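Local coordinates for F-actin-capping protein subunit alpha (Dictyostelium discoideum, PDB 4AKR) that binds the fast-growing barbed ends of actin filaments independently of calcium and blocks subunit exchange there without severing the filaments, at residues N4-L15 against V30-L40; F48-M56 against I68-Y79. All coordinates share one frame; numbering follows the deposited sequence.

Interaction 1. Residues N4-L15 against V30-L40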
loop_
_atom_site.group_PDB
_atom_site.type_symbol
_atom_site.label_atom_id
_atom_site.label_comp_id
_atom_site.label_asym_id
_atom_site.label_seq_id
_atom_site.Cartn_x
_atom_site.Cartn_y
_atom_site.Cartn_z
ATOM N N ASN A 4 -7.597 27.849 2.846
ATOM C CA ASN A 4 -6.212 27.582 3.213
ATOM C C ASN A 4 -6.086 26.471 4.253
ATOM O O ASN A 4 -5.153 25.660 4.192
ATOM C CB ASN A 4 -5.526 28.858 3.709
ATOM C CG ASN A 4 -5.247 29.831 2.583
ATOM O OD1 ASN A 4 -5.544 29.541 1.421
ATOM N ND2 ASN A 4 -4.675 30.985 2.911
ATOM N N GLN A 5 -7.024 26.420 5.194
ATOM C CA GLN A 5 -6.987 25.387 6.222
ATOM C C GLN A 5 -7.320 24.016 5.648
ATOM O O GLN A 5 -6.802 23.002 6.108
ATOM C CB GLN A 5 -7.960 25.710 7.352
ATOM C CG GLN A 5 -7.943 24.666 8.456
ATOM C CD GLN A 5 -6.541 24.410 8.993
ATOM O OE1 GLN A 5 -5.863 25.329 9.453
ATOM N NE2 GLN A 5 -6.102 23.158 8.938
ATOM N N GLU A 6 -8.196 23.982 4.651
ATOM C CA GLU A 6 -8.562 22.717 4.018
ATOM C C GLU A 6 -7.346 22.175 3.266
ATOM O O GLU A 6 -7.038 20.986 3.344
ATOM C CB GLU A 6 -9.743 22.923 3.068
ATOM C CG GLU A 6 -11.047 23.263 3.782
ATOM C CD GLU A 6 -12.198 23.458 2.818
ATOM O OE1 GLU A 6 -12.100 24.359 1.965
ATOM O OE2 GLU A 6 -13.196 22.714 2.906
ATOM N N LEU A 7 -6.658 23.064 2.550
ATOM C CA LEU A 7 -5.457 22.701 1.812
ATOM C C LEU A 7 -4.387 22.228 2.792
ATOM O O LEU A 7 -3.549 21.383 2.453
ATOM C CB LEU A 7 -4.933 23.896 1.017
ATOM C CG LEU A 7 -5.815 24.367 -0.138
ATOM C CD1 LEU A 7 -5.108 25.491 -0.887
ATOM C CD2 LEU A 7 -6.112 23.197 -1.077
ATOM N N VAL A 8 -4.420 22.773 4.008
ATOM C CA VAL A 8 -3.469 22.389 5.052
ATOM C C VAL A 8 -3.766 20.976 5.558
ATOM O O VAL A 8 -2.851 20.189 5.794
ATOM C CB VAL A 8 -3.517 23.372 6.246
ATOM C CG1 VAL A 8 -2.859 22.750 7.468
ATOM C CG2 VAL A 8 -2.813 24.672 5.870
ATOM N N GLN A 9 -5.045 20.652 5.717
ATOM C CA GLN A 9 -5.418 19.327 6.195
ATOM C C GLN A 9 -5.100 18.266 5.149
ATOM O O GLN A 9 -4.774 17.131 5.496
ATOM C CB GLN A 9 -6.906 19.264 6.527
ATOM C CG GLN A 9 -7.354 17.900 7.068
ATOM C CD GLN A 9 -6.854 17.624 8.479
ATOM O OE1 GLN A 9 -7.199 18.343 9.417
ATOM N NE2 GLN A 9 -6.043 16.580 8.637
ATOM N N ILE A 10 -5.199 18.629 3.872
ATOM C CA ILE A 10 -4.915 17.672 2.799
ATOM C C ILE A 10 -3.447 17.246 2.868
ATOM O O ILE A 10 -3.134 16.051 2.898
ATOM C CB ILE A 10 -5.204 18.278 1.397
ATOM C CG1 ILE A 10 -6.703 18.535 1.243
ATOM C CG2 ILE A 10 -4.726 17.326 0.295
ATOM C CD1 ILE A 10 -7.085 19.151 -0.074
ATOM N N ALA A 11 -2.559 18.237 2.914
ATOM C CA ALA A 11 -1.123 17.997 2.982
ATOM C C ALA A 11 -0.688 17.282 4.257
ATOM O O ALA A 11 0.302 16.563 4.247
ATOM C CB ALA A 11 -0.368 19.312 2.843
ATOM N N THR A 12 -1.419 17.485 5.351
ATOM C CA THR A 12 -1.088 16.839 6.617
ATOM C C THR A 12 -1.312 15.349 6.458
ATOM O O THR A 12 -0.521 14.539 6.925
ATOM C CB THR A 12 -1.974 17.357 7.788
ATOM O OG1 THR A 12 -1.719 18.746 8.007
ATOM C CG2 THR A 12 -1.669 16.599 9.074
ATOM N N ASN A 13 -2.397 14.988 5.788
ATOM C CA ASN A 13 -2.711 13.578 5.575
ATOM C C ASN A 13 -1.709 12.866 4.675
ATOM O O ASN A 13 -1.465 11.670 4.848
ATOM C CB ASN A 13 -4.122 13.434 5.012
ATOM C CG ASN A 13 -5.156 13.308 6.101
ATOM O OD1 ASN A 13 -5.490 12.199 6.527
ATOM N ND2 ASN A 13 -5.651 14.441 6.580
ATOM N N PHE A 14 -1.141 13.581 3.706
ATOM C CA PHE A 14 -0.141 12.960 2.846
ATOM C C PHE A 14 1.046 12.604 3.734
ATOM O O PHE A 14 1.451 11.441 3.833
ATOM C CB PHE A 14 0.323 13.921 1.741
ATOM C CG PHE A 14 -0.732 14.229 0.710
ATOM C CD1 PHE A 14 -1.843 13.404 0.551
ATOM C CD2 PHE A 14 -0.612 15.345 -0.106
ATOM C CE1 PHE A 14 -2.812 13.688 -0.400
ATOM C CE2 PHE A 14 -1.574 15.637 -1.057
ATOM C CZ PHE A 14 -2.679 14.805 -1.205
ATOM N N LEU A 15 1.581 13.618 4.403
ATOM C CA LEU A 15 2.728 13.451 5.283
ATOM C C LEU A 15 2.570 12.309 6.280
ATOM O O LEU A 15 3.455 11.458 6.410
ATOM C CB LEU A 15 3.016 14.766 6.031
ATOM C CG LEU A 15 3.440 15.961 5.164
ATOM C CD1 LEU A 15 3.728 17.184 6.040
ATOM C CD2 LEU A 15 4.684 15.582 4.362
ATOM N N VAL A 30 5.088 17.056 -1.274
ATOM C CA VAL A 30 4.079 17.901 -0.650
ATOM C C VAL A 30 4.440 19.389 -0.703
ATOM O O VAL A 30 3.666 20.206 -1.216
ATOM C CB VAL A 30 3.842 17.488 0.813
ATOM C CG1 VAL A 30 2.810 18.401 1.451
ATOM C CG2 VAL A 30 3.352 16.053 0.864
ATOM N N ARG A 31 5.610 19.739 -0.181
ATOM C CA ARG A 31 6.047 21.128 -0.190
ATOM C C ARG A 31 5.956 21.739 -1.589
ATOM O O ARG A 31 5.714 22.939 -1.736
ATOM C CB ARG A 31 7.486 21.244 0.332
ATOM C CG ARG A 31 7.618 21.007 1.835
ATOM C CD ARG A 31 9.034 21.277 2.350
ATOM N NE ARG A 31 9.133 21.128 3.805
ATOM C CZ ARG A 31 8.541 21.926 4.691
ATOM N NH1 ARG A 31 7.797 22.944 4.280
ATOM N NH2 ARG A 31 8.695 21.715 5.994
ATOM N N ALA A 32 6.139 20.918 -2.617
ATOM C CA ALA A 32 6.091 21.424 -3.981
ATOM C C ALA A 32 4.667 21.561 -4.498
ATOM O O ALA A 32 4.444 22.050 -5.606
ATOM C CB ALA A 32 6.898 20.521 -4.899
ATOM N N LEU A 33 3.701 21.140 -3.697
ATOM C CA LEU A 33 2.311 21.222 -4.107
ATOM C C LEU A 33 1.576 22.283 -3.317
ATOM O O LEU A 33 0.463 22.665 -3.666
ATOM C CB LEU A 33 1.636 19.864 -3.931
ATOM C CG LEU A 33 2.344 18.745 -4.706
ATOM C CD1 LEU A 33 1.652 17.420 -4.449
ATOM C CD2 LEU A 33 2.351 19.080 -6.193
ATOM N N LEU A 34 2.208 22.764 -2.252
ATOM C CA LEU A 34 1.612 23.796 -1.415
ATOM C C LEU A 34 1.764 25.173 -2.062
ATOM O O LEU A 34 2.874 25.593 -2.364
ATOM C CB LEU A 34 2.264 23.781 -0.027
ATOM C CG LEU A 34 1.897 22.540 0.788
ATOM C CD1 LEU A 34 2.616 22.529 2.122
ATOM C CD2 LEU A 34 0.394 22.528 0.991
ATOM N N PRO A 35 0.647 25.891 -2.282
ATOM C CA PRO A 35 0.719 27.222 -2.902
ATOM C C PRO A 35 1.614 28.179 -2.129
ATOM O O PRO A 35 2.095 29.164 -2.677
ATOM C CB PRO A 35 -0.740 27.673 -2.933
ATOM C CG PRO A 35 -1.335 26.975 -1.759
ATOM C CD PRO A 35 -0.728 25.593 -1.846
ATOM N N SER A 36 1.832 27.878 -0.852
ATOM C CA SER A 36 2.691 28.700 -0.012
ATOM C C SER A 36 3.299 27.882 1.120
ATOM O O SER A 36 2.588 27.249 1.910
ATOM C CB SER A 36 1.914 29.873 0.577
ATOM O OG SER A 36 2.774 30.700 1.346
ATOM N N GLU A 37 4.623 27.927 1.199
ATOM C CA GLU A 37 5.382 27.201 2.210
ATOM C C GLU A 37 5.009 27.596 3.641
ATOM O O GLU A 37 5.428 26.946 4.596
ATOM C CB GLU A 37 6.877 27.439 1.988
ATOM C CG GLU A 37 7.777 26.344 2.541
ATOM C CD GLU A 37 7.507 24.997 1.894
ATOM O OE1 GLU A 37 6.462 24.383 2.205
ATOM O OE2 GLU A 37 8.335 24.559 1.061
ATOM N N SER A 38 4.222 28.654 3.793
ATOM C CA SER A 38 3.835 29.105 5.122
ATOM C C SER A 38 2.562 28.429 5.610
ATOM O O SER A 38 2.253 28.469 6.799
ATOM C CB SER A 38 3.639 30.622 5.127
ATOM O OG SER A 38 2.505 30.985 4.362
ATOM N N LEU A 39 1.826 27.808 4.692
ATOM C CA LEU A 39 0.580 27.126 5.043
ATOM C C LEU A 39 0.731 26.104 6.168
ATOM O O LEU A 39 -0.166 25.951 6.994
ATOM C CB LEU A 39 -0.009 26.428 3.812
ATOM C CG LEU A 39 -0.641 27.319 2.744
ATOM C CD1 LEU A 39 -1.052 26.480 1.540
ATOM C CD2 LEU A 39 -1.844 28.033 3.339
ATOM N N LEU A 40 1.857 25.399 6.198
ATOM C CA LEU A 40 2.080 24.389 7.227
ATOM C C LEU A 40 3.127 24.824 8.241
ATOM O O LEU A 40 3.776 23.986 8.875
ATOM C CB LEU A 40 2.522 23.070 6.587
ATOM C CG LEU A 40 1.466 22.188 5.921
ATOM C CD1 LEU A 40 0.583 23.008 4.981
ATOM C CD2 LEU A 40 2.180 21.064 5.174
#

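Interaction 2. Residues F48-M56 against I68-Y79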
loop_
_atom_site.group_PDB
_atom_site.type_symbol
_atom_site.label_atom_id
_atom_site.label_comp_id
_atom_site.label_asym_id
_atom_site.label_seq_id
_atom_site.Cartn_x
_atom_site.Cartn_y
_atom_site.Cartn_z
ATOM N N PHE A 48 5.272 16.059 11.960
ATOM C CA PHE A 48 6.481 15.249 11.842
ATOM C C PHE A 48 6.690 14.409 13.109
ATOM O O PHE A 48 7.061 13.231 13.038
ATOM C CB PHE A 48 7.697 16.146 11.597
ATOM C CG PHE A 48 7.774 16.704 10.202
ATOM C CD1 PHE A 48 6.693 17.370 9.641
ATOM C CD2 PHE A 48 8.947 16.592 9.463
ATOM C CE1 PHE A 48 6.781 17.921 8.356
ATOM C CE2 PHE A 48 9.046 17.137 8.185
ATOM C CZ PHE A 48 7.958 17.804 7.629
ATOM N N ARG A 49 6.445 15.017 14.264
ATOM C CA ARG A 49 6.581 14.319 15.540
ATOM C C ARG A 49 5.719 13.045 15.594
ATOM O O ARG A 49 6.158 11.997 16.089
ATOM C CB ARG A 49 6.197 15.273 16.675
ATOM C CG ARG A 49 5.948 14.615 18.014
ATOM C CD ARG A 49 5.824 15.668 19.102
ATOM N NE ARG A 49 5.304 15.108 20.341
ATOM C CZ ARG A 49 4.011 14.977 20.611
ATOM N NH1 ARG A 49 3.107 15.372 19.724
ATOM N NH2 ARG A 49 3.619 14.449 21.764
ATOM N N GLU A 50 4.495 13.145 15.080
ATOM C CA GLU A 50 3.562 12.015 15.059
ATOM C C GLU A 50 4.117 10.868 14.211
ATOM O O GLU A 50 4.047 9.707 14.603
ATOM C CB GLU A 50 2.208 12.479 14.518
ATOM C CG GLU A 50 1.198 11.375 14.228
ATOM C CD GLU A 50 0.921 10.470 15.422
ATOM O OE1 GLU A 50 0.965 10.964 16.567
ATOM O OE2 GLU A 50 0.644 9.267 15.208
ATOM N N TYR A 51 4.673 11.209 13.052
ATOM C CA TYR A 51 5.268 10.222 12.158
ATOM C C TYR A 51 6.511 9.595 12.799
ATOM O O TYR A 51 6.588 8.374 12.967
ATOM C CB TYR A 51 5.677 10.883 10.836
ATOM C CG TYR A 51 6.328 9.937 9.853
ATOM C CD1 TYR A 51 5.557 9.133 9.009
ATOM C CD2 TYR A 51 7.715 9.816 9.792
ATOM C CE1 TYR A 51 6.153 8.237 8.132
ATOM C CE2 TYR A 51 8.322 8.924 8.922
ATOM C CZ TYR A 51 7.538 8.139 8.093
ATOM O OH TYR A 51 8.142 7.280 7.209
ATOM N N ASN A 52 7.479 10.438 13.155
ATOM C CA ASN A 52 8.720 9.959 13.750
ATOM C C ASN A 52 8.494 8.998 14.907
ATOM O O ASN A 52 9.060 7.905 14.935
ATOM C CB ASN A 52 9.584 11.121 14.246
ATOM C CG ASN A 52 10.150 11.951 13.123
ATOM O OD1 ASN A 52 10.463 11.433 12.049
ATOM N ND2 ASN A 52 10.306 13.247 13.367
ATOM N N THR A 53 7.660 9.406 15.855
ATOM C CA THR A 53 7.402 8.577 17.023
ATOM C C THR A 53 6.576 7.322 16.752
ATOM O O THR A 53 6.824 6.291 17.364
ATOM C CB THR A 53 6.734 9.398 18.149
ATOM O OG1 THR A 53 5.608 10.104 17.620
ATOM C CG2 THR A 53 7.716 10.402 18.735
ATOM N N SER A 54 5.607 7.390 15.845
ATOM C CA SER A 54 4.799 6.206 15.564
ATOM C C SER A 54 5.574 5.201 14.722
ATOM O O SER A 54 5.303 4.007 14.772
ATOM C CB SER A 54 3.477 6.593 14.884
ATOM O OG SER A 54 3.690 7.387 13.737
ATOM N N GLN A 55 6.543 5.689 13.958
ATOM C CA GLN A 55 7.395 4.829 13.137
ATOM C C GLN A 55 8.533 4.305 14.008
ATOM O O GLN A 55 9.222 3.347 13.642
ATOM C CB GLN A 55 8.008 5.622 11.985
ATOM C CG GLN A 55 7.059 5.921 10.855
ATOM C CD GLN A 55 6.767 4.695 10.013
ATOM O OE1 GLN A 55 7.685 4.013 9.551
ATOM N NE2 GLN A 55 5.486 4.416 9.799
ATOM N N MET A 56 8.721 4.941 15.166
ATOM C CA MET A 56 9.792 4.566 16.074
ATOM C C MET A 56 11.119 4.582 15.304
ATOM O O MET A 56 11.836 3.582 15.236
ATOM C CB MET A 56 9.546 3.176 16.672
ATOM C CG MET A 56 8.187 3.012 17.361
ATOM S SD MET A 56 8.155 1.684 18.589
ATOM C CE MET A 56 8.164 0.242 17.579
ATOM N N ILE A 68 13.281 6.685 18.915
ATOM C CA ILE A 68 12.462 7.855 19.206
ATOM C C ILE A 68 11.030 7.308 19.251
ATOM O O ILE A 68 10.462 6.957 18.210
ATOM C CB ILE A 68 12.552 8.921 18.090
ATOM C CG1 ILE A 68 13.986 9.458 17.978
ATOM C CG2 ILE A 68 11.561 10.043 18.369
ATOM C CD1 ILE A 68 14.522 10.075 19.250
ATOM N N THR A 69 10.458 7.225 20.450
ATOM C CA THR A 69 9.105 6.691 20.624
ATOM C C THR A 69 8.278 7.562 21.554
ATOM O O THR A 69 8.810 8.448 22.217
ATOM C CB THR A 69 9.139 5.294 21.249
ATOM O OG1 THR A 69 9.430 5.414 22.650
ATOM C CG2 THR A 69 10.212 4.433 20.578
ATOM N N LYS A 70 6.975 7.304 21.608
ATOM C CA LYS A 70 6.099 8.079 22.480
ATOM C C LYS A 70 6.287 7.602 23.908
ATOM O O LYS A 70 6.105 8.368 24.849
ATOM C CB LYS A 70 4.631 7.910 22.091
ATOM C CG LYS A 70 4.274 8.408 20.696
ATOM C CD LYS A 70 2.791 8.181 20.398
ATOM C CE LYS A 70 2.450 8.449 18.930
ATOM N NZ LYS A 70 1.000 8.204 18.654
ATOM N N GLU A 71 6.653 6.334 24.069
ATOM C CA GLU A 71 6.850 5.789 25.405
ATOM C C GLU A 71 8.105 6.332 26.075
ATOM O O GLU A 71 8.227 6.275 27.297
ATOM C CB GLU A 71 6.914 4.265 25.377
ATOM C CG GLU A 71 7.008 3.665 26.779
ATOM C CD GLU A 71 5.817 4.028 27.654
ATOM O OE1 GLU A 71 4.726 4.304 27.106
ATOM O OE2 GLU A 71 5.968 4.029 28.893
ATOM N N GLY A 72 9.036 6.852 25.283
ATOM C CA GLY A 72 10.252 7.402 25.853
ATOM C C GLY A 72 10.237 8.920 25.819
ATOM O O GLY A 72 11.201 9.576 26.220
ATOM N N GLU A 73 9.133 9.477 25.329
ATOM C CA GLU A 73 8.975 10.922 25.221
ATOM C C GLU A 73 8.826 11.590 26.593
ATOM O O GLU A 73 7.905 11.289 27.340
ATOM C CB GLU A 73 7.755 11.231 24.339
ATOM C CG GLU A 73 7.555 12.700 24.016
ATOM C CD GLU A 73 6.542 12.916 22.897
ATOM O OE1 GLU A 73 6.806 12.470 21.764
ATOM O OE2 GLU A 73 5.486 13.531 23.145
ATOM N N ILE A 74 9.748 12.489 26.922
ATOM C CA ILE A 74 9.713 13.199 28.197
ATOM C C ILE A 74 9.111 14.573 27.947
ATOM O O ILE A 74 8.324 15.089 28.740
ATOM C CB ILE A 74 11.131 13.389 28.774
ATOM C CG1 ILE A 74 11.816 12.033 28.945
ATOM C CG2 ILE A 74 11.049 14.106 30.108
ATOM C CD1 ILE A 74 13.277 12.126 29.346
ATOM N N SER A 75 9.508 15.150 26.822
ATOM C CA SER A 75 9.054 16.456 26.371
ATOM C C SER A 75 8.780 16.306 24.880
ATOM O O SER A 75 9.045 15.247 24.302
ATOM C CB SER A 75 10.153 17.491 26.600
ATOM O OG SER A 75 9.985 18.624 25.769
ATOM N N ASN A 76 8.265 17.357 24.255
ATOM C CA ASN A 76 7.960 17.320 22.829
ATOM C C ASN A 76 9.205 17.040 21.978
ATOM O O ASN A 76 9.104 16.594 20.830
ATOM C CB ASN A 76 7.328 18.647 22.410
ATOM C CG ASN A 76 6.503 18.530 21.146
ATOM O OD1 ASN A 76 7.038 18.343 20.047
ATOM N ND2 ASN A 76 5.185 18.634 21.293
ATOM N N ASN A 77 10.380 17.297 22.542
ATOM C CA ASN A 77 11.624 17.071 21.820
ATOM C C ASN A 77 12.674 16.345 22.649
ATOM O O ASN A 77 13.864 16.386 22.331
ATOM C CB ASN A 77 12.192 18.403 21.336
ATOM C CG ASN A 77 11.202 19.174 20.507
ATOM O OD1 ASN A 77 10.182 19.644 21.020
ATOM N ND2 ASN A 77 11.477 19.295 19.209
ATOM N N GLU A 78 12.243 15.678 23.709
ATOM C CA GLU A 78 13.187 14.964 24.549
ATOM C C GLU A 78 12.775 13.516 24.722
ATOM O O GLU A 78 11.637 13.214 25.080
ATOM C CB GLU A 78 13.316 15.648 25.908
ATOM C CG GLU A 78 13.926 17.037 25.830
ATOM C CD GLU A 78 13.962 17.716 27.185
ATOM O OE1 GLU A 78 12.906 17.762 27.853
ATOM O OE2 GLU A 78 15.041 18.199 27.585
ATOM N N TYR A 79 13.722 12.625 24.471
ATOM C CA TYR A 79 13.473 11.198 24.555
ATOM C C TYR A 79 14.485 10.506 25.453
ATOM O O TYR A 79 15.691 10.745 25.361
ATOM C CB TYR A 79 13.472 10.622 23.136
ATOM C CG TYR A 79 12.343 11.212 22.318
ATOM C CD1 TYR A 79 12.486 12.452 21.681
ATOM C CD2 TYR A 79 11.083 10.613 22.311
ATOM C CE1 TYR A 79 11.393 13.087 21.071
ATOM C CE2 TYR A 79 9.988 11.233 21.704
ATOM C CZ TYR A 79 10.147 12.469 21.095
ATOM O OH TYR A 79 9.044 13.096 20.564
#

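Interaction 1. Residues N4-L15 against V30-L40
Ala11 presents its single methyl group to three branched side chains of 30-40. Its CB lies 3.6 Å from Val30 CG1, and Leu34 CD2 and Leu40 CD2 close in round the same methyl. Having nothing beyond CB, alanine lets the loop after helix 23-31 come in close against helix 4-16. Val30 splits its two methyls between successive turns of that helix. With CG1 anti to the backbone N (chi1 179°) and aimed at Ala11, CG2 is left to fit between Phe14 CB and the CD2 end of Leu15, and it meets the Phe14 ring at the edge rather than over a face.

One turn before Ala11, Val8 extends its CG2 branch towards the loop. Val8 CG2 is 3.9 Å from Leu40 CD1. The fit is tight here, for Val8 CG2 also comes within 3.1 Å of the backbone oxygen Leu39 O. Leu39 itself runs across Asn4 at about a right angle, its CD2 methyl 3.8 Å from Asn4 CB, while the CD1 methyl of the buried Leu7 touches the ring carbon Pro35 CG. The methyl-bearing ends of Val30, Leu34, Leu39 and Leu40 supply most of the touching atoms on the 30-40 side. Thr12 and Leu15 also pack on helix 44-55, while Leu7 and Phe14 also touch the chain of another protein, the partner subunit.

Interaction 2. Residues F48-M56 against I68-Y79
Glu73 OE2 is gripped by two nitrogens of Arg49. The nearly straight bond from Arg49 NH2 (166°) refines at 2.5 Å, a length too short to be taken literally, and a weak, bent one comes from Arg49 NE at 3.2 Å. Glu73 OE2 lies at the edge of the guanidinium, whose plane is turned 47° from the carboxylate. Arg49 reaches it because CG is anti to the backbone N (chi1 165°) and the chain stays extended to NE. Asn76 lies across this chain, its ND2 over one face of the guanidinium towards the rim and its OD1 3.1 Å from Arg49 CD. An alanine in place of Arg49 would probably leave the Glu73 carboxylate without its charge partner and Asn76 without the flat group it covers.

The acceptor and Asn76 belong to an edge hairpin, strands 73-75 and 78-81 of a four-stranded antiparallel sheet, where Ile74 and Ser75 both face Glu78 in a classic beta bulge. Helix 44-55 runs past it and ends in a Schellman motif, with Met56 at positive phi as the C-prime residue; here Met56 CA comes within 3.3 Å of Ile68 O in a C-H...O contact.

Thr53, between Arg49 and Met56 on the helix, is beta-branched, and this lets one residue face two ways. Its CG2 methyl lies 3.9 Å from Ile68 CG2 and 3.8 Å from Tyr79 CE2, and Ile68 CG2 in turn lies over the centre of the Tyr79 ring. Lys70 crosses Thr53, its CG 3.7 Å from Thr53 CB, and stretches its long chain outward to a salt bridge whose one hydrogen bond, Lys70 NZ to Glu50 OE1 at 3.5 Å, is weak.

Interactions 1 and 2 follow one another along the chain, the first closing before the second opens, and their centres are about 22 Å apart. Helix 44-55 connects them: Phe48 of this helix packs on Leu15 of helix 4-16, with Leu15 CD1 3.9 Å from Phe48 CE1, while Arg49, Thr53 and Met56 of the same helix meet 68-79. Interaction 1 therefore belongs to the N-terminal helical region and is largely apolar, whereas interaction 2 joins that region to the beta-rich middle of the subunit and adds salt bridges. Interaction 1 also borders the partner subunit; no other chain of the assembly touches the segments of interaction 2.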